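Local coordinates for protein interacting with HSP90 1 (Saccharomyces cerevisiae, PDB 4CHH), which takes part in pre-rRNA processing, is required for the NOP58-snoRNA interaction, belongs to the R2TP complex and is represented here by its N-terminal domain, at residues A78-V81 / F82-I86. Residues are numbered along the deposited sequence; the frame is centred on the assembly and turned at random.
Sequences ARIV and FPLII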
loop_
_atom_site.group_PDB
_atom_site.type_symbol
_atom_site.label_atom_id
_atom_site.label_comp_id
_atom_site.label_asym_id
_atom_site.label_seq_id
_atom_site.Cartn_x
_atom_site.Cartn_y
_atom_site.Cartn_z
ATOM N N ALA A 78 -12.349 -15.756 -7.667
ATOM C CA ALA A 78 -12.037 -15.066 -8.930
ATOM C C ALA A 78 -13.269 -14.780 -9.797
ATOM O O ALA A 78 -13.433 -13.662 -10.241
ATOM C CB ALA A 78 -11.008 -15.862 -9.743
ATOM N N ARG A 79 -14.123 -15.769 -10.012
ATOM C CA ARG A 79 -15.295 -15.643 -10.901
ATOM C C ARG A 79 -16.354 -14.689 -10.355
ATOM O O ARG A 79 -17.033 -14.039 -11.140
ATOM C CB ARG A 79 -15.903 -17.031 -11.232
ATOM C CG ARG A 79 -14.957 -17.952 -12.036
ATOM C CD ARG A 79 -14.705 -17.579 -13.506
ATOM N NE ARG A 79 -14.104 -16.246 -13.694
ATOM C CZ ARG A 79 -12.802 -15.968 -13.614
ATOM N NH1 ARG A 79 -11.924 -16.928 -13.343
ATOM N NH2 ARG A 79 -12.371 -14.725 -13.790
ATOM N N ILE A 80 -16.446 -14.552 -9.035
ATOM C CA ILE A 80 -17.377 -13.621 -8.385
ATOM C C ILE A 80 -16.771 -12.221 -8.333
ATOM O O ILE A 80 -17.432 -11.235 -8.639
ATOM C CB ILE A 80 -17.686 -14.098 -6.926
ATOM C CG1 ILE A 80 -18.306 -15.531 -6.862
ATOM C CG2 ILE A 80 -18.532 -13.061 -6.160
ATOM C CD1 ILE A 80 -19.721 -15.703 -7.466
ATOM N N VAL A 81 -15.500 -12.151 -7.894
ATOM C CA VAL A 81 -14.838 -10.909 -7.546
ATOM C C VAL A 81 -14.339 -10.077 -8.727
ATOM O O VAL A 81 -14.521 -8.855 -8.672
ATOM C CB VAL A 81 -13.718 -11.172 -6.506
ATOM C CG1 VAL A 81 -12.744 -10.001 -6.405
ATOM C CG2 VAL A 81 -14.328 -11.513 -5.146
ATOM N N PHE A 82 -13.718 -10.675 -9.759
ATOM C CA PHE A 82 -13.201 -9.843 -10.864
ATOM C C PHE A 82 -14.332 -9.022 -11.538
ATOM O O PHE A 82 -14.140 -7.823 -11.735
ATOM C CB PHE A 82 -12.367 -10.652 -11.870
ATOM C CG PHE A 82 -11.050 -11.097 -11.251
ATOM C CD1 PHE A 82 -10.224 -10.186 -10.596
ATOM C CD2 PHE A 82 -10.629 -12.419 -11.341
ATOM C CE1 PHE A 82 -9.002 -10.592 -10.028
ATOM C CE2 PHE A 82 -9.403 -12.825 -10.778
ATOM C CZ PHE A 82 -8.597 -11.904 -10.131
ATOM N N PRO A 83 -15.543 -9.578 -11.779
ATOM C CA PRO A 83 -16.632 -8.737 -12.292
ATOM C C PRO A 83 -17.005 -7.610 -11.311
ATOM O O PRO A 83 -17.249 -6.500 -11.756
ATOM C CB PRO A 83 -17.777 -9.745 -12.463
ATOM C CG PRO A 83 -17.068 -11.041 -12.755
ATOM C CD PRO A 83 -15.980 -10.986 -11.706
ATOM N N LEU A 84 -16.983 -7.873 -9.985
ATOM C CA LEU A 84 -17.272 -6.847 -8.956
ATOM C C LEU A 84 -16.221 -5.738 -8.947
ATOM O O LEU A 84 -16.564 -4.578 -8.721
ATOM C CB LEU A 84 -17.373 -7.456 -7.551
ATOM C CG LEU A 84 -18.575 -8.331 -7.255
ATOM C CD1 LEU A 84 -18.429 -8.959 -5.885
ATOM C CD2 LEU A 84 -19.906 -7.529 -7.367
ATOM N N ILE A 85 -14.949 -6.095 -9.230
ATOM C CA ILE A 85 -13.867 -5.106 -9.311
ATOM C C ILE A 85 -14.140 -4.168 -10.491
ATOM O O ILE A 85 -14.074 -2.957 -10.314
ATOM C CB ILE A 85 -12.481 -5.782 -9.398
ATOM C CG1 ILE A 85 -12.130 -6.445 -8.040
ATOM C CG2 ILE A 85 -11.377 -4.750 -9.893
ATOM C CD1 ILE A 85 -10.777 -7.295 -8.053
ATOM N N ILE A 86 -14.516 -4.724 -11.661
ATOM C CA ILE A 86 -14.861 -3.938 -12.865
ATOM C C ILE A 86 -16.067 -3.025 -12.540
ATOM O O ILE A 86 -16.088 -1.867 -12.953
ATOM C CB ILE A 86 -15.130 -4.875 -14.083
ATOM C CG1 ILE A 86 -13.815 -5.488 -14.600
ATOM C CG2 ILE A 86 -15.940 -4.191 -15.242
ATOM C CD1 ILE A 86 -14.015 -6.862 -15.279
#
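Phe82 N donates to Ala78 O at 3.0 Å, and Ile85 N to Val81 O at 2.8 Å. The first bond is the straighter, 168° at the hydrogen. Pro83 has no N-H to give, and its CD sits 3.3 Å from Arg79 O where a helical donor would be.

The apolar contacts run one turn apart. The Phe82 ring turns its CE2 corner obliquely to Ala78 CB, 3.6 Å away. With CG anti to the carbonyl carbon (chi1 -69°), the ring leans toward the preceding turn. Val81 CG1 meets Ile85 CD1 at 3.7 Å, crossing at a slant. Ile80 and Leu84 lie side by side, CG2 to CD1 4.1 Å.

The Arg79 chain bends at chi2 and chi3 and brings NH2 to the ring edge of Phe82, 3.8 Å from CD2.

Phe82 also touches Gln130 and Ile134, and Ile85 touches Trp138, all on helix 129-147. With an alanine for Phe82, the ring edge that Arg79 NH2 meets is lost and a gap would probably open between Ala78 and that helix.

These i+3 and i+4 contacts belong to a short, proline-kinked surface helix, packed by one face against helix 129-147 in the PIH1 N-terminal domain.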